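PDB 4Z0V: 2',5'-phosphodiesterase 12 from Homo sapiens, which belongs to the DNase I-like endonuclease/exonuclease/phosphatase family, carries an additional N-terminal domain of the E-set clan and is modelled with a magnesium ion. Local coordinates for residues A[13-18]-A[23-28]; A[64-69]-A[75-80]; A[161-166]-A[190-195]. All blocks are in the same frame, centred on the assembly; numbering follows the deposited sequence. Where two conformers were deposited one is given.

The three contacts run in series along the chain, and contact 1 lies between the other two in space: its centre is about 9 Å from that of contact 2 and about 8 Å from that of contact 3, while the centres of contacts 2 and 3 are about 16 Å apart. Contacts 1 and 2 belong to the N-terminal domain and are joined by a backbone hydrogen bond between Val25 and Tyr66. Contact 3 brings together helices 159-172 and 185-198 of the DNase I-like part, and the salt bridge between Lys28 and Asp190 ties it to contact 1. Together they trace a path from the sheet of the N-terminal domain, through its loops, to the helices of the larger domain.

Contact 1 (A[13-18]-A[23-28]); sequences LQLPRY and FPVCPK
The ring of Pro16 meets Val25 at about a right angle, with CD 3.7 Å and CG 3.8 Å from CG1 of Val25. That methyl group is presented by a first torsion that sets it anti to the backbone N (chi1 179°). The second proline ring, that of Pro27, is met by Leu15 at a slant, Leu15 CD2 lying 4.1 Å from Pro27 CB. Trp43 of strand 40-46 touches Leu15, Val25 and Pro27 alike, so these residues also pack against the sheet of the domain.

Beyond the prolines the backbones pair. Gln14 and Lys28 form an antiparallel hydrogen-bonded pair, with Lys28 N 2.8 Å from Gln14 O and Gln14 N 3.0 Å from Lys28 O. Their side chains leave on the same face, where Gln14 CB and Lys28 CB are 3.9 Å apart. The fully extended Lys28 carries its ammonium group to a salt bridge with Asp190 of helix 185-198. In one of two conformers of Gln14, a water makes a doubtful bridge from NE2 to Lys28 NZ.

Pro16 has no N-H to give, which fits the end of the ladder here. The arrangement is that of a long-looped antiparallel hairpin, strands 9-14 and 28-32, at the base of its connecting loop.

Contact 2 (A[64-69]-A[75-80]); sequences RVYTPS and LRLKLH
Tyr66 and Leu77 make the close part of this contact, their side chains crossing at about a right angle. CD1 of Leu77 comes obliquely to the ring, 3.8 Å from Tyr66 CD2, while the other methyl, Leu77 CD2, lies 3.9 Å from Tyr66 CE2; both branches of the leucine thus touch the CD2-CE2 side of the ring. Pro68 adds its CG, 4.1 Å from Leu77 CD1, so that this one methyl group bears on both the ring and the proline. All three residues are buried. The tyrosine reaches across because its CG stands anti to the backbone N (chi1 179°), and its far end is tethered: the hydroxyl is hydrogen-bonded to Asp72 OD2, an oxygen that also takes the N-H of Ser69. Asp72, in the connection between the two segments, thus binds both the hydroxyl and the backbone of the loop.

Packing thins quickly to either end. Leu79 points toward the 64-69 segment, yet its side chain stays 4.8 Å from it and instead touches Trp43. Even where the backbones approach most closely, the CA atoms of Pro68 and Leu77 are 9.0 Å apart, and just 139 Å² is buried in all. Thr67 points away from the strand and is exposed, as is Ser69. On the strand, Lys78 takes no part, its amine going to a salt bridge with Glu94.

Meanwhile a backbone hydrogen bond joins Pro68 to Gly22. The result is a loop layer laid over one face of the four-stranded antiparallel sheet, with apolar side chains between them, consistent with the beta-sandwich architecture of the E-set clan.

Contact 3 (A[161-166]-A[190-195]); sequences YRQNLI and DSLVPA
Gln163 and Ser191 point at each other from neighbouring helices and are joined by a short, nearly straight hydrogen bond: an N-H of Gln163 NE2 donates to Ser191 OG at 2.7 Å, with 164° at the hydrogen. The hydroxyl sits almost in the plane of the amide. A bend at chi2 (-46°) turns the amide toward the serine, and the aliphatic part of the glutamine also closes on it, Gln163 CB being 3.5 Å from Ser191 OG. All these atoms belong to buried residues, so the bond gives a buried amide N-H and a buried hydroxyl a partner.

One turn on from Gln163, and at the next residue after Ser191, the packing becomes apolar. Ile166 and Leu192 approach each other at a slant, the branch methyl CG2 of Ile166 lying 4.0 Å from Leu192 CD2. The segment axes run nearly parallel, 23° apart, and come within 10.1 Å.

Gln167, the residue after Ile166, donates through NE2 to Ser191 O. Leu192 also touches Leu170, Leu180 and Val183, so helix 185-198 packs at once on helix 159-172 and on strand 177-184, which lies between the two helices in the chain, while Asn164 and Leu165 meet Phe23 of the N-terminal domain.

Contact 1 (A[13-18]-A[23-28])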
ATOM      1  N   LEU A  13      15.256  18.216  -3.858  1.00 27.56           N
ATOM      2  CA  LEU A  13      14.534  18.613  -5.065  1.00 26.35           C
ATOM      3  C   LEU A  13      15.002  17.641  -6.099  1.00 28.54           C
ATOM      4  O   LEU A  13      16.200  17.652  -6.435  1.00 29.05           O
ATOM      5  CB  LEU A  13      14.792  20.091  -5.426  1.00 25.84           C
ATOM      6  CG  LEU A  13      13.882  20.650  -6.504  1.00 30.01           C
ATOM      7  CD1 LEU A  13      12.461  20.740  -6.017  1.00 29.58           C
ATOM      8  CD2 LEU A  13      14.345  22.006  -6.942  1.00 30.31           C
ATOM      9  N   GLN A  14      14.075  16.737  -6.551  1.00 21.40           N
ATOM     10  CA  GLN A  14      14.378  15.655  -7.492  0.50 20.60           C
ATOM     11  C   GLN A  14      13.212  15.358  -8.428  1.00 24.95           C
ATOM     12  O   GLN A  14      12.053  15.404  -8.023  1.00 22.53           O
ATOM     13  CB  GLN A  14      14.740  14.355  -6.742  0.50 21.72           C
ATOM     14  CG  GLN A  14      16.035  14.396  -5.934  0.50 32.46           C
ATOM     15  CD  GLN A  14      16.476  13.047  -5.417  0.50 50.02           C
ATOM     16  OE1 GLN A  14      16.312  12.004  -6.069  0.50 45.69           O
ATOM     17  NE2 GLN A  14      17.118  13.050  -4.263  0.50 39.46           N
ATOM     18  N   LEU A  15      13.522  14.995  -9.678  1.00 22.15           N
ATOM     19  CA  LEU A  15      12.504  14.623 -10.661  1.00 22.01           C
ATOM     20  C   LEU A  15      12.632  13.137 -10.967  1.00 26.02           C
ATOM     21  O   LEU A  15      13.751  12.610 -10.864  1.00 25.47           O
ATOM     22  CB  LEU A  15      12.663  15.450 -11.963  1.00 22.40           C
ATOM     23  CG  LEU A  15      12.282  16.927 -11.945  1.00 28.54           C
ATOM     24  CD1 LEU A  15      12.677  17.595 -13.254  1.00 30.32           C
ATOM     25  CD2 LEU A  15      10.793  17.105 -11.761  1.00 31.91           C
ATOM     26  N   PRO A  16      11.555  12.423 -11.383  1.00 23.64           N
ATOM     27  CA  PRO A  16      11.732  11.021 -11.800  1.00 23.84           C
ATOM     28  C   PRO A  16      12.638  10.908 -13.033  1.00 27.33           C
ATOM     29  O   PRO A  16      12.843  11.887 -13.768  1.00 22.57           O
ATOM     30  CB  PRO A  16      10.314  10.553 -12.132  1.00 26.13           C
ATOM     31  CG  PRO A  16       9.555  11.802 -12.394  1.00 30.59           C
ATOM     32  CD  PRO A  16      10.153  12.867 -11.556  1.00 25.14           C
ATOM     33  N   ARG A  17      13.216   9.722 -13.221  1.00 25.08           N
ATOM     34  CA  ARG A  17      14.131   9.433 -14.338  1.00 26.27           C
ATOM     35  C   ARG A  17      13.415   8.991 -15.569  1.00 28.98           C
ATOM     36  O   ARG A  17      13.990   8.987 -16.651  1.00 29.75           O
ATOM     37  CB  ARG A  17      15.091   8.304 -13.953  1.00 27.94           C
ATOM     38  CG  ARG A  17      16.006   8.717 -12.888  1.00 33.13           C
ATOM     39  CD  ARG A  17      17.203   7.825 -12.820  1.00 35.33           C
ATOM     40  NE  ARG A  17      17.999   8.343 -11.731  1.00 38.27           N
ATOM     41  CZ  ARG A  17      18.939   9.262 -11.872  1.00 43.22           C
ATOM     42  NH1 ARG A  17      19.557   9.743 -10.814  1.00 36.86           N
ATOM     43  NH2 ARG A  17      19.279   9.696 -13.081  1.00 31.62           N
ATOM     44  N   TYR A  18      12.204   8.507 -15.369  1.00 24.99           N
ATOM     45  CA  TYR A  18      11.324   7.971 -16.382  1.00 24.49           C
ATOM     46  C   TYR A  18      10.060   8.824 -16.372  1.00 22.78           C
ATOM     47  O   TYR A  18       9.406   8.933 -15.341  1.00 21.72           O
ATOM     48  CB  TYR A  18      11.034   6.491 -16.050  1.00 26.89           C
ATOM     49  CG  TYR A  18      10.622   5.598 -17.200  1.00 31.60           C
ATOM     50  CD1 TYR A  18      11.069   4.283 -17.282  1.00 34.71           C
ATOM     51  CD2 TYR A  18       9.717   6.036 -18.163  1.00 33.30           C
ATOM     52  CE1 TYR A  18      10.690   3.454 -18.339  1.00 35.91           C
ATOM     53  CE2 TYR A  18       9.340   5.220 -19.227  1.00 34.01           C
ATOM     54  CZ  TYR A  18       9.817   3.927 -19.305  1.00 42.26           C
ATOM     55  OH  TYR A  18       9.418   3.129 -20.350  1.00 44.75           O
ATOM     56  N   PHE A  23       1.096  10.124 -17.486  1.00 11.67           N
ATOM     57  CA  PHE A  23       1.522   9.661 -16.152  1.00 10.51           C
ATOM     58  C   PHE A  23       2.018  10.853 -15.368  1.00 16.27           C
ATOM     59  O   PHE A  23       2.839  11.620 -15.888  1.00 14.48           O
ATOM     60  CB  PHE A  23       2.597   8.561 -16.227  1.00 11.00           C
ATOM     61  CG  PHE A  23       2.013   7.242 -16.670  1.00 11.57           C
ATOM     62  CD1 PHE A  23       1.626   7.042 -17.992  1.00 13.83           C
ATOM     63  CD2 PHE A  23       1.767   6.229 -15.745  1.00 11.68           C
ATOM     64  CE1 PHE A  23       1.037   5.843 -18.389  1.00 14.49           C
ATOM     65  CE2 PHE A  23       1.185   5.023 -16.148  1.00 14.16           C
ATOM     66  CZ  PHE A  23       0.795   4.851 -17.457  1.00 13.77           C
ATOM     67  N   PRO A  24       1.508  11.044 -14.140  1.00 15.34           N
ATOM     68  CA  PRO A  24       1.890  12.239 -13.369  1.00 14.89           C
ATOM     69  C   PRO A  24       3.354  12.249 -12.977  1.00 18.29           C
ATOM     70  O   PRO A  24       3.878  11.237 -12.529  1.00 21.05           O
ATOM     71  CB  PRO A  24       0.973  12.180 -12.127  1.00 17.23           C
ATOM     72  CG  PRO A  24       0.599  10.721 -11.987  1.00 22.26           C
ATOM     73  CD  PRO A  24       0.488  10.233 -13.422  1.00 17.34           C
ATOM     74  N   VAL A  25       4.013  13.407 -13.164  1.00 14.06           N
ATOM     75  CA  VAL A  25       5.409  13.663 -12.808  1.00 13.41           C
ATOM     76  C   VAL A  25       5.361  14.273 -11.416  1.00 16.95           C
ATOM     77  O   VAL A  25       4.855  15.396 -11.262  1.00 13.83           O
ATOM     78  CB  VAL A  25       6.125  14.595 -13.833  1.00 15.54           C
ATOM     79  CG1 VAL A  25       7.571  14.847 -13.405  1.00 16.09           C
ATOM     80  CG2 VAL A  25       6.080  14.004 -15.238  1.00 14.94           C
ATOM     81  N   CYS A  26       5.816  13.506 -10.410  1.00 16.05           N
ATOM     82  CA  CYS A  26       5.712  13.883  -9.000  1.00 15.86           C
ATOM     83  C   CYS A  26       7.086  14.179  -8.426  1.00 18.14           C
ATOM     84  O   CYS A  26       7.817  13.261  -8.051  1.00 17.16           O
ATOM     85  CB  CYS A  26       5.001  12.778  -8.219  1.00 16.43           C
ATOM     86  SG  CYS A  26       3.406  12.298  -8.925  1.00 20.63           S
ATOM     87  N   PRO A  27       7.479  15.459  -8.386  1.00 14.33           N
ATOM     88  CA  PRO A  27       8.812  15.778  -7.879  1.00 14.03           C
ATOM     89  C   PRO A  27       8.959  15.494  -6.399  1.00 16.40           C
ATOM     90  O   PRO A  27       8.012  15.688  -5.637  1.00 15.63           O
ATOM     91  CB  PRO A  27       8.947  17.288  -8.130  1.00 16.63           C
ATOM     92  CG  PRO A  27       7.561  17.804  -8.240  1.00 21.01           C
ATOM     93  CD  PRO A  27       6.744  16.671  -8.800  1.00 15.65           C
ATOM     94  N   LYS A  28      10.168  15.088  -5.998  1.00 14.41           N
ATOM     95  CA  LYS A  28      10.504  14.957  -4.593  1.00 14.56           C
ATOM     96  C   LYS A  28      10.883  16.355  -4.157  1.00 21.85           C
ATOM     97  O   LYS A  28      11.681  17.003  -4.841  1.00 20.80           O
ATOM     98  CB  LYS A  28      11.652  13.939  -4.390  1.00 16.37           C
ATOM     99  CG  LYS A  28      12.062  13.740  -2.932  1.00 17.87           C
ATOM    100  CD  LYS A  28      13.098  12.624  -2.887  1.00 21.42           C
ATOM    101  CE  LYS A  28      13.661  12.391  -1.531  1.00 44.20           C
ATOM    102  NZ  LYS A  28      14.534  11.188  -1.519  1.00 51.85           N
TER
HETATM  103  O   HOH W   1      17.723  10.755  -2.757  1.00 52.55           O

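Contact 2 (A[64-69]-A[75-80])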
ATOM      1  N   ARG A  64       2.347  21.502  -8.317  1.00 16.16           N
ATOM      2  CA  ARG A  64       3.528  20.700  -8.020  1.00 14.91           C
ATOM      3  C   ARG A  64       3.676  19.550  -9.038  1.00 18.28           C
ATOM      4  O   ARG A  64       4.781  19.258  -9.486  1.00 18.13           O
ATOM      5  CB  ARG A  64       3.375  20.161  -6.595  1.00 18.14           C
ATOM      6  CG  ARG A  64       4.400  19.125  -6.210  1.00 21.07           C
ATOM      7  CD  ARG A  64       4.188  18.728  -4.760  1.00 22.50           C
ATOM      8  NE  ARG A  64       5.147  17.686  -4.417  1.00 24.72           N
ATOM      9  CZ  ARG A  64       5.500  17.371  -3.181  1.00 30.44           C
ATOM     10  NH1 ARG A  64       4.971  18.017  -2.149  1.00 19.69           N
ATOM     11  NH2 ARG A  64       6.382  16.410  -2.966  1.00 25.60           N
ATOM     12  N   VAL A  65       2.547  18.939  -9.416  1.00 14.37           N
ATOM     13  CA  VAL A  65       2.494  17.772 -10.311  1.00 12.80           C
ATOM     14  C   VAL A  65       2.180  18.215 -11.721  1.00 15.32           C
ATOM     15  O   VAL A  65       1.341  19.094 -11.939  1.00 16.59           O
ATOM     16  CB  VAL A  65       1.431  16.757  -9.779  1.00 17.30           C
ATOM     17  CG1 VAL A  65       1.269  15.536 -10.699  1.00 16.52           C
ATOM     18  CG2 VAL A  65       1.804  16.299  -8.379  1.00 17.83           C
ATOM     19  N   TYR A  66       2.840  17.588 -12.680  1.00 12.41           N
ATOM     20  CA  TYR A  66       2.579  17.848 -14.098  1.00 10.89           C
ATOM     21  C   TYR A  66       2.315  16.526 -14.778  1.00 13.91           C
ATOM     22  O   TYR A  66       3.131  15.625 -14.639  1.00 14.39           O
ATOM     23  CB  TYR A  66       3.805  18.546 -14.736  1.00 11.71           C
ATOM     24  CG  TYR A  66       3.637  18.836 -16.207  1.00 13.36           C
ATOM     25  CD1 TYR A  66       2.900  19.935 -16.641  1.00 16.18           C
ATOM     26  CD2 TYR A  66       4.186  17.994 -17.172  1.00 14.24           C
ATOM     27  CE1 TYR A  66       2.691  20.176 -18.000  1.00 18.60           C
ATOM     28  CE2 TYR A  66       4.042  18.264 -18.537  1.00 14.19           C
ATOM     29  CZ  TYR A  66       3.262  19.336 -18.944  1.00 18.87           C
ATOM     30  OH  TYR A  66       3.108  19.619 -20.280  1.00 20.11           O
ATOM     31  N   THR A  67       1.237  16.421 -15.572  1.00 10.98           N
ATOM     32  CA  THR A  67       0.950  15.200 -16.343  1.00 10.75           C
ATOM     33  C   THR A  67       1.210  15.540 -17.813  1.00 13.89           C
ATOM     34  O   THR A  67       0.448  16.308 -18.417  1.00 13.06           O
ATOM     35  CB  THR A  67      -0.478  14.665 -16.094  1.00 17.29           C
ATOM     36  OG1 THR A  67      -0.654  14.487 -14.702  1.00 16.64           O
ATOM     37  CG2 THR A  67      -0.718  13.312 -16.761  1.00 17.06           C
ATOM     38  N   PRO A  68       2.282  15.006 -18.419  1.00 12.71           N
ATOM     39  CA  PRO A  68       2.563  15.362 -19.824  1.00 12.45           C
ATOM     40  C   PRO A  68       1.494  14.851 -20.766  1.00 16.32           C
ATOM     41  O   PRO A  68       0.847  13.841 -20.475  1.00 16.88           O
ATOM     42  CB  PRO A  68       3.903  14.666 -20.121  1.00 13.66           C
ATOM     43  CG  PRO A  68       4.447  14.242 -18.801  1.00 17.20           C
ATOM     44  CD  PRO A  68       3.289  14.063 -17.891  1.00 14.83           C
ATOM     45  N   SER A  69       1.313  15.538 -21.885  1.00 13.52           N
ATOM     46  CA  SER A  69       0.348  15.088 -22.896  1.00 14.39           C
ATOM     47  C   SER A  69       1.108  14.290 -23.963  1.00 18.16           C
ATOM     48  O   SER A  69       2.341  14.255 -23.927  1.00 16.61           O
ATOM     49  CB  SER A  69      -0.341  16.294 -23.521  1.00 16.31           C
ATOM     50  OG  SER A  69       0.576  16.998 -24.335  1.00 23.12           O
ATOM     51  N   LEU A  75      10.052  15.816 -25.739  1.00 13.33           N
ATOM     52  CA  LEU A  75      10.496  17.052 -25.080  1.00 11.80           C
ATOM     53  C   LEU A  75      10.990  16.779 -23.648  1.00 14.38           C
ATOM     54  O   LEU A  75      10.423  15.931 -22.955  1.00 12.06           O
ATOM     55  CB  LEU A  75       9.350  18.085 -24.989  1.00 13.02           C
ATOM     56  CG  LEU A  75       8.612  18.485 -26.278  1.00 17.78           C
ATOM     57  CD1 LEU A  75       7.454  19.466 -25.942  1.00 17.68           C
ATOM     58  CD2 LEU A  75       9.555  19.198 -27.266  1.00 17.03           C
ATOM     59  N   ARG A  76      11.975  17.556 -23.187  1.00 11.15           N
ATOM     60  CA  ARG A  76      12.378  17.546 -21.790  1.00 10.94           C
ATOM     61  C   ARG A  76      11.453  18.529 -21.063  1.00 14.12           C
ATOM     62  O   ARG A  76      10.826  19.384 -21.702  1.00 13.22           O
ATOM     63  CB  ARG A  76      13.850  17.958 -21.624  1.00 12.11           C
ATOM     64  CG  ARG A  76      14.773  16.881 -22.237  1.00 17.72           C
ATOM     65  CD  ARG A  76      16.186  16.877 -21.702  1.00 22.34           C
ATOM     66  NE  ARG A  76      16.955  18.037 -22.152  1.00 27.70           N
ATOM     67  CZ  ARG A  76      17.386  19.015 -21.362  1.00 40.88           C
ATOM     68  NH1 ARG A  76      18.083  20.024 -21.867  1.00 26.50           N
ATOM     69  NH2 ARG A  76      17.131  18.991 -20.060  1.00 30.08           N
ATOM     70  N   LEU A  77      11.380  18.416 -19.746  1.00 11.83           N
ATOM     71  CA  LEU A  77      10.550  19.313 -18.933  1.00 10.00           C
ATOM     72  C   LEU A  77      11.422  20.020 -17.940  1.00 14.19           C
ATOM     73  O   LEU A  77      12.516  19.558 -17.626  1.00 14.12           O
ATOM     74  CB  LEU A  77       9.473  18.463 -18.185  1.00 10.35           C
ATOM     75  CG  LEU A  77       8.570  17.570 -19.036  1.00 14.22           C
ATOM     76  CD1 LEU A  77       7.659  16.700 -18.094  1.00 15.40           C
ATOM     77  CD2 LEU A  77       7.695  18.410 -19.988  1.00 13.12           C
ATOM     78  N   LYS A  78      10.948  21.139 -17.418  1.00 11.53           N
ATOM     79  CA  LYS A  78      11.705  21.845 -16.403  1.00 10.29           C
ATOM     80  C   LYS A  78      10.725  22.342 -15.350  1.00 13.99           C
ATOM     81  O   LYS A  78       9.662  22.848 -15.701  1.00 11.28           O
ATOM     82  CB  LYS A  78      12.459  23.040 -17.049  1.00 13.51           C
ATOM     83  CG  LYS A  78      13.272  23.865 -16.031  1.00 19.56           C
ATOM     84  CD  LYS A  78      14.184  24.885 -16.682  1.00 25.46           C
ATOM     85  CE  LYS A  78      13.505  26.201 -16.932  1.00 35.42           C
ATOM     86  NZ  LYS A  78      14.503  27.257 -17.201  1.00 38.97           N
ATOM     87  N   LEU A  79      11.083  22.197 -14.076  1.00 13.06           N
ATOM     88  CA  LEU A  79      10.252  22.720 -12.989  1.00 12.49           C
ATOM     89  C   LEU A  79      10.970  23.872 -12.329  1.00 15.54           C
ATOM     90  O   LEU A  79      12.140  23.734 -11.968  1.00 14.22           O
ATOM     91  CB  LEU A  79       9.932  21.631 -11.927  1.00 12.05           C
ATOM     92  CG  LEU A  79       9.262  22.125 -10.592  1.00 16.76           C
ATOM     93  CD1 LEU A  79       7.856  22.688 -10.834  1.00 16.36           C
ATOM     94  CD2 LEU A  79       9.226  20.995  -9.537  1.00 18.18           C
ATOM     95  N   HIS A  80      10.264  25.000 -12.175  1.00 13.57           N
ATOM     96  CA  HIS A  80      10.695  26.128 -11.370  1.00 13.74           C
ATOM     97  C   HIS A  80       9.956  26.033 -10.069  1.00 16.73           C
ATOM     98  O   HIS A  80       8.726  25.952 -10.087  1.00 13.68           O
ATOM     99  CB  HIS A  80      10.372  27.490 -12.027  1.00 15.60           C
ATOM    100  CG  HIS A  80      10.569  28.655 -11.084  1.00 20.89           C
ATOM    101  ND1 HIS A  80       9.640  28.956 -10.079  1.00 24.30           N
ATOM    102  CD2 HIS A  80      11.608  29.514 -10.982  1.00 24.13           C
ATOM    103  CE1 HIS A  80      10.140  29.990  -9.420  1.00 23.92           C
ATOM    104  NE2 HIS A  80      11.313  30.379  -9.944  1.00 24.92           N
TER

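Contact 3 (A[161-166]-A[190-195])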
ATOM      1  N   TYR A 161       9.798   1.882 -14.238  1.00 15.37           N
ATOM      2  CA  TYR A 161       8.571   1.687 -15.001  1.00 13.21           C
ATOM      3  C   TYR A 161       7.380   1.405 -14.053  1.00 14.61           C
ATOM      4  O   TYR A 161       6.326   2.071 -14.122  1.00 12.19           O
ATOM      5  CB  TYR A 161       8.746   0.526 -16.007  1.00 13.18           C
ATOM      6  CG  TYR A 161       7.533   0.333 -16.892  1.00 13.19           C
ATOM      7  CD1 TYR A 161       6.511  -0.545 -16.531  1.00 14.24           C
ATOM      8  CD2 TYR A 161       7.405   1.027 -18.091  1.00 15.02           C
ATOM      9  CE1 TYR A 161       5.396  -0.737 -17.352  1.00 12.67           C
ATOM     10  CE2 TYR A 161       6.309   0.822 -18.935  1.00 16.21           C
ATOM     11  CZ  TYR A 161       5.318  -0.079 -18.571  1.00 19.02           C
ATOM     12  OH  TYR A 161       4.240  -0.271 -19.410  1.00 19.44           O
ATOM     13  N   ARG A 162       7.523   0.372 -13.209  1.00 11.63           N
ATOM     14  CA  ARG A 162       6.457  -0.020 -12.268  1.00 10.52           C
ATOM     15  C   ARG A 162       6.054   1.147 -11.344  1.00 12.11           C
ATOM     16  O   ARG A 162       4.869   1.302 -11.064  1.00 12.71           O
ATOM     17  CB  ARG A 162       6.886  -1.228 -11.446  1.00 10.67           C
ATOM     18  CG  ARG A 162       6.987  -2.467 -12.327  1.00 14.93           C
ATOM     19  CD  ARG A 162       6.910  -3.788 -11.563  1.00 15.47           C
ATOM     20  NE  ARG A 162       7.957  -3.874 -10.558  1.00 12.88           N
ATOM     21  CZ  ARG A 162       7.753  -3.896  -9.248  1.00 17.56           C
ATOM     22  NH1 ARG A 162       8.776  -4.000  -8.416  1.00 13.36           N
ATOM     23  NH2 ARG A 162       6.516  -3.818  -8.758  1.00 12.02           N
ATOM     24  N   GLN A 163       7.020   1.944 -10.872  1.00 11.63           N
ATOM     25  CA  GLN A 163       6.691   3.077  -9.991  1.00 10.87           C
ATOM     26  C   GLN A 163       5.874   4.098 -10.706  1.00 12.95           C
ATOM     27  O   GLN A 163       4.961   4.659 -10.096  1.00 11.98           O
ATOM     28  CB  GLN A 163       7.925   3.741  -9.369  1.00 12.51           C
ATOM     29  CG  GLN A 163       8.557   2.889  -8.286  1.00 14.94           C
ATOM     30  CD  GLN A 163       7.577   2.292  -7.304  1.00 20.38           C
ATOM     31  OE1 GLN A 163       7.523   1.070  -7.121  1.00 21.83           O
ATOM     32  NE2 GLN A 163       6.796   3.127  -6.635  1.00 15.05           N
ATOM     33  N   ASN A 164       6.152   4.342 -11.996  1.00  9.33           N
ATOM     34  CA  ASN A 164       5.306   5.301 -12.713  1.00 10.19           C
ATOM     35  C   ASN A 164       3.834   4.849 -12.719  1.00 13.67           C
ATOM     36  O   ASN A 164       2.925   5.637 -12.428  1.00 12.54           O
ATOM     37  CB  ASN A 164       5.810   5.488 -14.125  1.00 14.03           C
ATOM     38  CG  ASN A 164       6.257   6.891 -14.397  1.00 44.05           C
ATOM     39  OD1 ASN A 164       5.634   7.617 -15.167  1.00 39.59           O
ATOM     40  ND2 ASN A 164       7.327   7.313 -13.753  1.00 41.21           N
ATOM     41  N   LEU A 165       3.619   3.557 -12.997  1.00 10.41           N
ATOM     42  CA  LEU A 165       2.270   3.007 -13.018  1.00  9.93           C
ATOM     43  C   LEU A 165       1.639   3.030 -11.646  1.00 12.31           C
ATOM     44  O   LEU A 165       0.474   3.389 -11.536  1.00 11.08           O
ATOM     45  CB  LEU A 165       2.293   1.567 -13.560  1.00  9.27           C
ATOM     46  CG  LEU A 165       2.144   1.409 -15.071  1.00 11.59           C
ATOM     47  CD1 LEU A 165       3.282   2.096 -15.820  1.00  9.67           C
ATOM     48  CD2 LEU A 165       2.132  -0.070 -15.437  1.00 11.62           C
ATOM     49  N   ILE A 166       2.407   2.691 -10.601  1.00 10.15           N
ATOM     50  CA  ILE A 166       1.902   2.643  -9.208  1.00  9.16           C
ATOM     51  C   ILE A 166       1.540   4.059  -8.760  1.00 10.30           C
ATOM     52  O   ILE A 166       0.520   4.258  -8.120  1.00 10.71           O
ATOM     53  CB  ILE A 166       2.940   1.971  -8.263  1.00 11.67           C
ATOM     54  CG1 ILE A 166       2.976   0.427  -8.498  1.00 11.81           C
ATOM     55  CG2 ILE A 166       2.637   2.274  -6.771  1.00 12.31           C
ATOM     56  CD1 ILE A 166       4.323  -0.263  -8.044  1.00 15.30           C
ATOM     57  N   ASP A 190      11.309   7.873  -2.214  1.00 15.10           N
ATOM     58  CA  ASP A 190      11.514   8.530  -3.522  1.00 15.51           C
ATOM     59  C   ASP A 190      10.349   8.439  -4.492  1.00 19.61           C
ATOM     60  O   ASP A 190      10.326   9.210  -5.454  1.00 19.03           O
ATOM     61  CB  ASP A 190      12.755   7.957  -4.241  1.00 17.21           C
ATOM     62  CG  ASP A 190      14.011   7.872  -3.387  1.00 28.18           C
ATOM     63  OD1 ASP A 190      14.067   8.549  -2.342  1.00 28.39           O
ATOM     64  OD2 ASP A 190      14.911   7.097  -3.746  1.00 34.68           O
ATOM     65  N   SER A 191       9.400   7.505  -4.276  1.00 14.17           N
ATOM     66  CA  SER A 191       8.281   7.394  -5.203  1.00 12.61           C
ATOM     67  C   SER A 191       6.931   7.650  -4.511  1.00 14.23           C
ATOM     68  O   SER A 191       6.166   8.499  -4.961  1.00 12.60           O
ATOM     69  CB  SER A 191       8.277   6.013  -5.846  1.00 14.90           C
ATOM     70  OG  SER A 191       7.107   5.835  -6.631  1.00 20.51           O
ATOM     71  N   LEU A 192       6.624   6.887  -3.466  1.00  9.82           N
ATOM     72  CA  LEU A 192       5.310   7.012  -2.816  1.00 10.46           C
ATOM     73  C   LEU A 192       5.159   8.319  -2.044  1.00 13.50           C
ATOM     74  O   LEU A 192       4.163   9.009  -2.235  1.00 13.46           O
ATOM     75  CB  LEU A 192       5.056   5.812  -1.895  1.00 10.39           C
ATOM     76  CG  LEU A 192       5.201   4.467  -2.588  1.00 12.65           C
ATOM     77  CD1 LEU A 192       5.168   3.357  -1.567  1.00 13.04           C
ATOM     78  CD2 LEU A 192       4.075   4.257  -3.649  1.00 18.57           C
ATOM     79  N   VAL A 193       6.137   8.685  -1.199  1.00  9.78           N
ATOM     80  CA  VAL A 193       6.003   9.920  -0.429  1.00 10.09           C
ATOM     81  C   VAL A 193       5.858  11.140  -1.383  1.00 13.98           C
ATOM     82  O   VAL A 193       4.877  11.843  -1.232  1.00 14.34           O
ATOM     83  CB  VAL A 193       7.107  10.092   0.639  1.00 12.58           C
ATOM     84  CG1 VAL A 193       7.223  11.545   1.098  1.00 12.92           C
ATOM     85  CG2 VAL A 193       6.824   9.187   1.838  1.00 13.05           C
ATOM     86  N   PRO A 194       6.693  11.356  -2.418  1.00 12.50           N
ATOM     87  CA  PRO A 194       6.478  12.536  -3.290  1.00 12.41           C
ATOM     88  C   PRO A 194       5.144  12.513  -4.038  1.00 13.63           C
ATOM     89  O   PRO A 194       4.489  13.556  -4.123  1.00 13.36           O
ATOM     90  CB  PRO A 194       7.658  12.460  -4.273  1.00 13.89           C
ATOM     91  CG  PRO A 194       8.726  11.695  -3.515  1.00 18.78           C
ATOM     92  CD  PRO A 194       7.933  10.643  -2.797  1.00 14.97           C
ATOM     93  N   ALA A 195       4.719  11.350  -4.562  1.00 10.51           N
ATOM     94  CA  ALA A 195       3.458  11.307  -5.291  1.00 10.68           C
ATOM     95  C   ALA A 195       2.275  11.522  -4.361  1.00 12.58           C
ATOM     96  O   ALA A 195       1.388  12.342  -4.631  1.00 13.44           O
ATOM     97  CB  ALA A 195       3.310   9.965  -6.006  1.00 12.21           C
TER